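Local atomic coordinates of transcriptional regulator, SorC family (Enterococcus faecalis, PDB entry 2O0M), a protein that probably regulates transcription by binding DNA, with a second, sugar-binding domain likely to sense a carbohydrate effector. Residues N133-N136 with L137-N141; L206-P209 with E210-R214; R317-K321 with N322-Q326. All coordinates share one frame; numbering follows the deposited sequence.

Overall arrangement
The three contacts are local ones, within the putative sugar-binding domain, and illustrate how a chain is secured where regular structure begins or ends. Interactions 1 and 3 both follow a helix into the loop ahead of a strand, one at the end of helix 122-138, the other beyond helix 313-320; their nearest atoms are about 7 Å apart. Both are partly buried, and backbone bonds there combine with apolar contacts, but those of interaction 1 are sound helical bonds, whereas those of interaction 3 are weak and a water supplements them. Interaction 2, by contrast, is a surface loop, about 17 Å from interaction 3 at the nearest atoms, joined by apolar contacts and one bridging water.

Interaction 1: N133-N136 with L137-N141; sequences NTLN and LLLPN
The last turn of helix 122-138 brings Thr134 against Leu138 and Leu135 against Leu139, each residue meeting the one four places on. Thr134 and Leu138 lie side by side and point the same way, with CG2 of Thr134 3.8 Å from CD1 of Leu138. The methyl reaches this place because it stands anti to the backbone N of Thr134 (OG1 at chi1 -65°), which leaves the hydroxyl beside that N to bond the carbonyl oxygen of Val130, one turn earlier. Trp328 of strand 328-332 packs on both side chains and on Leu137.

Such i to i+4 pairing follows from the alpha-helical backbone, three of whose last bonds are made here. Leu137 N donates to Asn133 O at 3.1 Å, and Leu138 N to Thr134 O at 2.9 Å. A third, from Leu139 N to Leu135 O, is also 2.9 Å long and fairly straight (163° at the hydrogen), although Leu139 is the first residue to leave helical phi/psi, its psi opening to 121°. Its side chain still folds back over the turn: Leu139 CB lies 3.3 Å from Leu135 O, and Leu139 CD1 comes within 3.9 Å of Leu135 CB. Both leucines are buried against Cys238 of strand 238-245. Arg169, at the start of strand 169-175, ties Asn136 OD1 in the last turn to Leu139 O just beyond it, bonding the first through NH2 and the second through NH1.

Interaction 2: L206-P209 with E210-R214; sequences LYVP and EQLSR
Leu212 reaches back from the approach to helix 214-221 onto Val208 and Pro209, and its atoms divide these two partners between them. Leu212 CB sits by the proline, 4.2 Å from Pro209 CB. The next atom, Leu212 CG, lies 3.8 Å from the carbonyl oxygen of Pro209 and begins to meet the valine. At the tip, the Leu212 CD2 methyl touches CG1 of Val208 at 3.7 Å, the two side chains crossing obliquely. With chi1 at 52°, Leu212 CG is wedged between its own backbone N and carbonyl carbon. Helix 214-221 flanks the cluster through Leu220, which touches Val208 and Pro209, and Tyr217, which touches Leu212.

The segment is an irregular connection from strand 202-203 to that helix: Tyr207 centres an inverse gamma turn at its start, and Ser213 occupies the helix N-cap position, its OG bonded to Thr216 OG1. Between them, Glu210 turns the other way. Bent at chi2 (-74°), its chain carries the carboxylate to a bridging water, which lies 2.8 Å from Glu210 OE2 and 2.6 Å from Val208 O. The backbone amides of Ile180 and Glu182 donate to OE2 and OE1 respectively, so both carboxylate oxygens are gripped and the loop is pinned to a neighbouring one.

Interaction 3: R317-K321 with N322-Q326; sequences RAYMK and NAPKQ. With PO4 (phosphate ion), chain C.
Tyr319 and Met320, a selenomethionine here, converge on the methyl of Ala323 as the chain leaves helix 313-320. The tyrosine ring meets it obliquely, through Tyr319 CE2 at 3.6 Å from Ala323 CB, while Met320 brings SE to 4.0 Å from the same carbon. CG of Tyr319 stands anti to the backbone N (chi1 168°), which directs the ring along the departing chain until OH nears CD of Pro324; these two side chains cross at about a right angle. Met320, doubly bent at chi2 and chi3, curls its SE and CE toward the methyl. Further packing comes from Phe277, whose ring meets that of Tyr319 edge-to-face, and from Phe105 on Met320.

The bend that presents Ala323 is a type I beta turn from Met320 to Ala323. Its closing bond, Ala323 N to Met320 O, is weak at 3.2 Å, as is that from Asn322 N to Tyr319 O. A water links the parts of the bend: it sits within hydrogen-bonding distance of Met320 O and Ala323 O and accepts from Lys325 NZ at 2.7 Å. That ammonium also bonds the carbonyl oxygen of Phe105.

Arg317 looks elsewhere, holding a phosphate ion that probably came from the crystallisation liquor. The phosphorus lies at the edge of the guanidinium, in its plane, an arrangement that lets neighbouring N-H groups serve separate oxygens: Arg317 NE donates to phosphate O4 at 3.0 Å, and Arg317 NH2 to phosphate O1 at 3.0 Å, nearly straight at 166°. Lys321 extends to bond the carbonyl oxygen of Glu279 through NZ.

Interaction 1: N133-N136 with L137-N141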
loop_
_atom_site.group_PDB
_atom_site.type_symbol
_atom_site.label_atom_id
_atom_site.label_comp_id
_atom_site.label_asym_id
_atom_site.label_seq_id
_atom_site.Cartn_x
_atom_site.Cartn_y
_atom_site.Cartn_z
ATOM N N ASN A 133 -10.476 9.351 -8.353
ATOM C CA ASN A 133 -10.248 10.663 -8.956
ATOM C C ASN A 133 -8.763 10.945 -9.154
ATOM O O ASN A 133 -8.352 11.489 -10.186
ATOM C CB ASN A 133 -10.917 11.740 -8.106
ATOM C CG ASN A 133 -12.430 11.619 -8.119
ATOM O OD1 ASN A 133 -13.021 11.107 -9.084
ATOM N ND2 ASN A 133 -13.070 12.087 -7.057
ATOM N N THR A 134 -7.965 10.514 -8.183
ATOM C CA THR A 134 -6.528 10.721 -8.199
ATOM C C THR A 134 -5.872 9.930 -9.336
ATOM O O THR A 134 -5.100 10.480 -10.113
ATOM C CB THR A 134 -5.919 10.324 -6.842
ATOM O OG1 THR A 134 -6.409 11.216 -5.824
ATOM C CG2 THR A 134 -4.401 10.375 -6.873
ATOM N N LEU A 135 -6.187 8.640 -9.441
ATOM C CA LEU A 135 -5.661 7.827 -10.539
ATOM C C LEU A 135 -6.222 8.252 -11.901
ATOM O O LEU A 135 -5.530 8.143 -12.904
ATOM C CB LEU A 135 -5.912 6.340 -10.294
ATOM C CG LEU A 135 -5.227 5.750 -9.045
ATOM C CD1 LEU A 135 -5.499 4.286 -8.978
ATOM C CD2 LEU A 135 -3.720 6.017 -9.012
ATOM N N ASN A 136 -7.453 8.744 -11.949
ATOM C CA ASN A 136 -7.993 9.222 -13.219
ATOM C C ASN A 136 -7.169 10.395 -13.734
ATOM O O ASN A 136 -6.879 10.496 -14.930
ATOM C CB ASN A 136 -9.443 9.651 -13.044
ATOM C CG ASN A 136 -10.057 10.147 -14.336
ATOM O OD1 ASN A 136 -9.860 9.552 -15.389
ATOM N ND2 ASN A 136 -10.795 11.247 -14.261
ATOM N N LEU A 137 -6.799 11.282 -12.818
ATOM C CA LEU A 137 -5.948 12.429 -13.149
ATOM C C LEU A 137 -4.517 12.012 -13.502
ATOM O O LEU A 137 -3.943 12.513 -14.466
ATOM C CB LEU A 137 -5.907 13.415 -11.975
ATOM C CG LEU A 137 -4.881 14.558 -12.025
ATOM C CD1 LEU A 137 -5.308 15.587 -13.053
ATOM C CD2 LEU A 137 -4.701 15.232 -10.671
ATOM N N LEU A 138 -3.944 11.122 -12.696
ATOM C CA LEU A 138 -2.521 10.782 -12.781
ATOM C C LEU A 138 -2.175 9.804 -13.911
ATOM O O LEU A 138 -1.182 9.986 -14.610
ATOM C CB LEU A 138 -2.004 10.207 -11.441
ATOM C CG LEU A 138 -1.819 11.139 -10.237
ATOM C CD1 LEU A 138 -1.268 10.373 -9.043
ATOM C CD2 LEU A 138 -0.910 12.334 -10.551
ATOM N N LEU A 139 -2.979 8.757 -14.084
ATOM C CA LEU A 139 -2.614 7.679 -15.009
ATOM C C LEU A 139 -2.792 8.103 -16.478
ATOM O O LEU A 139 -3.891 8.479 -16.894
ATOM C CB LEU A 139 -3.428 6.417 -14.721
ATOM C CG LEU A 139 -3.196 5.763 -13.353
ATOM C CD1 LEU A 139 -4.121 4.574 -13.250
ATOM C CD2 LEU A 139 -1.742 5.337 -13.158
ATOM N N PRO A 140 -1.702 8.062 -17.256
ATOM C CA PRO A 140 -1.812 8.401 -18.675
ATOM C C PRO A 140 -2.469 7.334 -19.530
ATOM O O PRO A 140 -2.657 6.195 -19.101
ATOM C CB PRO A 140 -0.352 8.538 -19.124
ATOM C CG PRO A 140 0.455 8.531 -17.914
ATOM C CD PRO A 140 -0.307 7.763 -16.891
ATOM N N ASN A 141 -2.784 7.703 -20.769
ATOM C CA ASN A 141 -3.197 6.722 -21.759
ATOM C C ASN A 141 -2.081 5.737 -22.017
ATOM O O ASN A 141 -0.925 6.017 -21.728
ATOM C CB ASN A 141 -3.583 7.405 -23.077
ATOM C CG ASN A 141 -4.928 8.073 -23.008
ATOM O OD1 ASN A 141 -5.765 7.730 -22.171
ATOM N ND2 ASN A 141 -5.159 9.023 -23.904
#

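Interaction 2: L206-P209 with E210-R214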
loop_
_atom_site.group_PDB
_atom_site.type_symbol
_atom_site.label_atom_id
_atom_site.label_comp_id
_atom_site.label_asym_id
_atom_site.label_seq_id
_atom_site.Cartn_x
_atom_site.Cartn_y
_atom_site.Cartn_z
ATOM N N LEU A 206 -0.319 -13.020 -8.347
ATOM C CA LEU A 206 0.967 -13.649 -8.168
ATOM C C LEU A 206 0.690 -14.893 -7.351
ATOM O O LEU A 206 0.266 -14.801 -6.197
ATOM C CB LEU A 206 1.926 -12.709 -7.441
ATOM C CG LEU A 206 3.297 -13.275 -7.075
ATOM C CD1 LEU A 206 4.108 -13.642 -8.305
ATOM C CD2 LEU A 206 4.035 -12.251 -6.250
ATOM N N TYR A 207 0.889 -16.057 -7.955
ATOM C CA TYR A 207 0.412 -17.296 -7.352
ATOM C C TYR A 207 1.472 -17.849 -6.413
ATOM O O TYR A 207 2.041 -18.915 -6.612
ATOM C CB TYR A 207 -0.077 -18.267 -8.437
ATOM C CG TYR A 207 -1.486 -17.917 -8.877
ATOM C CD1 TYR A 207 -1.753 -17.380 -10.117
ATOM C CD2 TYR A 207 -2.560 -18.099 -8.024
ATOM C CE1 TYR A 207 -3.062 -17.059 -10.502
ATOM C CE2 TYR A 207 -3.889 -17.773 -8.407
ATOM C CZ TYR A 207 -4.125 -17.253 -9.636
ATOM O OH TYR A 207 -5.438 -16.941 -9.970
ATOM N N VAL A 208 1.726 -17.059 -5.374
ATOM C CA VAL A 208 2.649 -17.386 -4.311
ATOM C C VAL A 208 1.813 -17.412 -3.040
ATOM O O VAL A 208 1.099 -16.457 -2.765
ATOM C CB VAL A 208 3.759 -16.305 -4.216
ATOM C CG1 VAL A 208 4.596 -16.485 -2.956
ATOM C CG2 VAL A 208 4.648 -16.357 -5.450
ATOM N N PRO A 209 1.828 -18.525 -2.288
ATOM C CA PRO A 209 1.068 -18.512 -1.033
ATOM C C PRO A 209 1.495 -17.390 -0.081
ATOM O O PRO A 209 2.652 -16.985 -0.090
ATOM C CB PRO A 209 1.379 -19.877 -0.428
ATOM C CG PRO A 209 1.683 -20.745 -1.616
ATOM C CD PRO A 209 2.441 -19.841 -2.542
ATOM N N GLU A 210 0.558 -16.885 0.720
ATOM C CA GLU A 210 0.861 -15.798 1.654
ATOM C C GLU A 210 1.803 -16.233 2.763
ATOM O O GLU A 210 2.550 -15.418 3.299
ATOM C CB GLU A 210 -0.421 -15.205 2.236
ATOM C CG GLU A 210 -1.074 -14.199 1.320
ATOM C CD GLU A 210 -0.324 -12.877 1.285
ATOM O OE1 GLU A 210 -0.706 -11.956 2.029
ATOM O OE2 GLU A 210 0.660 -12.765 0.533
ATOM N N GLN A 211 1.744 -17.518 3.103
ATOM C CA GLN A 211 2.746 -18.178 3.929
ATOM C C GLN A 211 3.311 -19.332 3.101
ATOM O O GLN A 211 2.546 -20.128 2.556
ATOM C CB GLN A 211 2.111 -18.708 5.221
ATOM C CG GLN A 211 1.990 -17.670 6.342
ATOM C CD GLN A 211 0.663 -16.924 6.368
ATOM O OE1 GLN A 211 -0.182 -17.088 5.470
ATOM N NE2 GLN A 211 0.472 -16.081 7.403
ATOM N N LEU A 212 4.635 -19.417 2.991
ATOM C CA LEU A 212 5.270 -20.421 2.119
ATOM C C LEU A 212 6.634 -20.881 2.607
ATOM O O LEU A 212 7.263 -20.227 3.450
ATOM C CB LEU A 212 5.395 -19.935 0.669
ATOM C CG LEU A 212 6.028 -18.585 0.261
ATOM C CD1 LEU A 212 6.857 -17.896 1.320
ATOM C CD2 LEU A 212 6.836 -18.753 -1.011
ATOM N N SER A 213 7.078 -22.001 2.036
ATOM C CA SER A 213 8.347 -22.639 2.388
ATOM C C SER A 213 9.445 -22.357 1.360
ATOM O O SER A 213 9.172 -21.930 0.232
ATOM C CB SER A 213 8.141 -24.154 2.522
ATOM O OG SER A 213 8.077 -24.779 1.251
ATOM N N ARG A 214 10.694 -22.618 1.758
ATOM C CA ARG A 214 11.860 -22.430 0.888
ATOM C C ARG A 214 11.749 -23.270 -0.372
ATOM O O ARG A 214 12.122 -22.836 -1.461
ATOM C CB ARG A 214 13.154 -22.796 1.640
ATOM C CG ARG A 214 13.654 -21.707 2.592
ATOM C CD ARG A 214 14.713 -20.770 1.968
ATOM N NE ARG A 214 14.308 -19.376 2.156
ATOM C CZ ARG A 214 14.964 -18.442 2.843
ATOM N NH1 ARG A 214 16.134 -18.692 3.413
ATOM N NH2 ARG A 214 14.440 -17.217 2.934
HETATM O O HOH W 1 1.557 -14.094 -1.706
#

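Interaction 3: R317-K321 with N322-Q326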
loop_
_atom_site.group_PDB
_atom_site.type_symbol
_atom_site.label_atom_id
_atom_site.label_comp_id
_atom_site.label_asym_id
_atom_site.label_seq_id
_atom_site.Cartn_x
_atom_site.Cartn_y
_atom_site.Cartn_z
ATOM N N ARG A 317 3.616 9.005 10.436
ATOM C CA ARG A 317 4.828 9.808 10.641
ATOM C C ARG A 317 6.107 8.995 10.406
ATOM O O ARG A 317 7.043 9.466 9.770
ATOM C CB ARG A 317 4.852 10.386 12.056
ATOM C CG ARG A 317 3.890 11.530 12.265
ATOM C CD ARG A 317 3.676 11.788 13.736
ATOM N NE ARG A 317 4.942 11.984 14.442
ATOM C CZ ARG A 317 5.181 11.583 15.689
ATOM N NH1 ARG A 317 4.240 10.971 16.406
ATOM N NH2 ARG A 317 6.368 11.799 16.238
ATOM N N ALA A 318 6.137 7.770 10.910
ATOM C CA ALA A 318 7.354 6.964 10.862
ATOM C C ALA A 318 7.668 6.508 9.442
ATOM O O ALA A 318 8.826 6.529 9.008
ATOM C CB ALA A 318 7.242 5.777 11.793
ATOM N N TYR A 319 6.640 6.085 8.713
ATOM C CA TYR A 319 6.857 5.645 7.335
ATOM C C TYR A 319 7.129 6.848 6.431
ATOM O O TYR A 319 8.015 6.804 5.581
ATOM C CB TYR A 319 5.673 4.847 6.758
ATOM C CG TYR A 319 5.864 4.687 5.271
ATOM C CD1 TYR A 319 6.779 3.761 4.767
ATOM C CD2 TYR A 319 5.232 5.536 4.372
ATOM C CE1 TYR A 319 7.021 3.649 3.397
ATOM C CE2 TYR A 319 5.461 5.433 3.007
ATOM C CZ TYR A 319 6.351 4.494 2.519
ATOM O OH TYR A 319 6.576 4.414 1.153
HETATM N N MSE A 320 6.349 7.911 6.582
HETATM C CA MSE A 320 6.396 8.998 5.608
HETATM C C MSE A 320 7.736 9.741 5.611
HETATM O O MSE A 320 8.063 10.425 4.632
HETATM C CB MSE A 320 5.203 9.950 5.798
HETATM C CG MSE A 320 3.859 9.328 5.434
HETATM SE SE MSE A 320 3.645 8.900 3.552
HETATM C CE MSE A 320 4.095 10.638 2.871
ATOM N N LYS A 321 8.511 9.584 6.688
ATOM C CA LYS A 321 9.822 10.238 6.829
ATOM C C LYS A 321 10.722 10.018 5.631
ATOM O O LYS A 321 11.373 10.969 5.151
ATOM C CB LYS A 321 10.543 9.753 8.091
ATOM C CG LYS A 321 10.197 10.543 9.311
ATOM C CD LYS A 321 11.012 10.122 10.511
ATOM C CE LYS A 321 10.887 11.126 11.634
ATOM N NZ LYS A 321 11.527 10.667 12.889
ATOM N N ASN A 322 10.751 8.774 5.157
ATOM C CA ASN A 322 11.576 8.370 4.018
ATOM C C ASN A 322 10.791 7.961 2.760
ATOM O O ASN A 322 11.366 7.366 1.853
ATOM C CB ASN A 322 12.523 7.232 4.441
ATOM C CG ASN A 322 11.833 5.846 4.518
ATOM O OD1 ASN A 322 10.599 5.707 4.389
ATOM N ND2 ASN A 322 12.650 4.813 4.739
ATOM N N ALA A 323 9.491 8.267 2.705
ATOM C CA ALA A 323 8.673 8.000 1.520
ATOM C C ALA A 323 9.177 8.835 0.335
ATOM O O ALA A 323 9.733 9.914 0.546
ATOM C CB ALA A 323 7.220 8.322 1.784
ATOM N N PRO A 324 8.972 8.346 -0.912
ATOM C CA PRO A 324 9.395 9.120 -2.077
ATOM C C PRO A 324 8.710 10.472 -2.074
ATOM O O PRO A 324 7.539 10.559 -1.716
ATOM C CB PRO A 324 8.887 8.295 -3.259
ATOM C CG PRO A 324 8.826 6.916 -2.726
ATOM C CD PRO A 324 8.365 7.066 -1.320
ATOM N N LYS A 325 9.430 11.513 -2.468
ATOM C CA LYS A 325 8.883 12.858 -2.360
ATOM C C LYS A 325 7.691 13.092 -3.273
ATOM O O LYS A 325 6.891 13.987 -3.023
ATOM C CB LYS A 325 9.978 13.916 -2.577
ATOM C CG LYS A 325 11.062 13.908 -1.505
ATOM C CD LYS A 325 10.488 13.697 -0.108
ATOM C CE LYS A 325 11.406 14.131 0.969
ATOM N NZ LYS A 325 10.683 14.121 2.258
ATOM N N GLN A 326 7.548 12.274 -4.310
ATOM C CA GLN A 326 6.401 12.388 -5.217
ATOM C C GLN A 326 5.117 11.763 -4.657
ATOM O O GLN A 326 4.076 11.849 -5.300
ATOM C CB GLN A 326 6.700 11.767 -6.586
ATOM C CG GLN A 326 6.835 10.239 -6.611
ATOM C CD GLN A 326 8.258 9.764 -6.425
ATOM O OE1 GLN A 326 9.046 10.405 -5.728
ATOM N NE2 GLN A 326 8.604 8.636 -7.050
HETATM P P PO4 C . 8.134 13.107 13.229
HETATM O O1 PO4 C . 8.698 12.742 14.581
HETATM O O2 PO4 C . 7.241 14.318 13.279
HETATM O O3 PO4 C . 9.281 13.364 12.288
HETATM O O4 PO4 C . 7.334 11.948 12.708
HETATM O O HOH W 2 9.429 11.706 2.526
#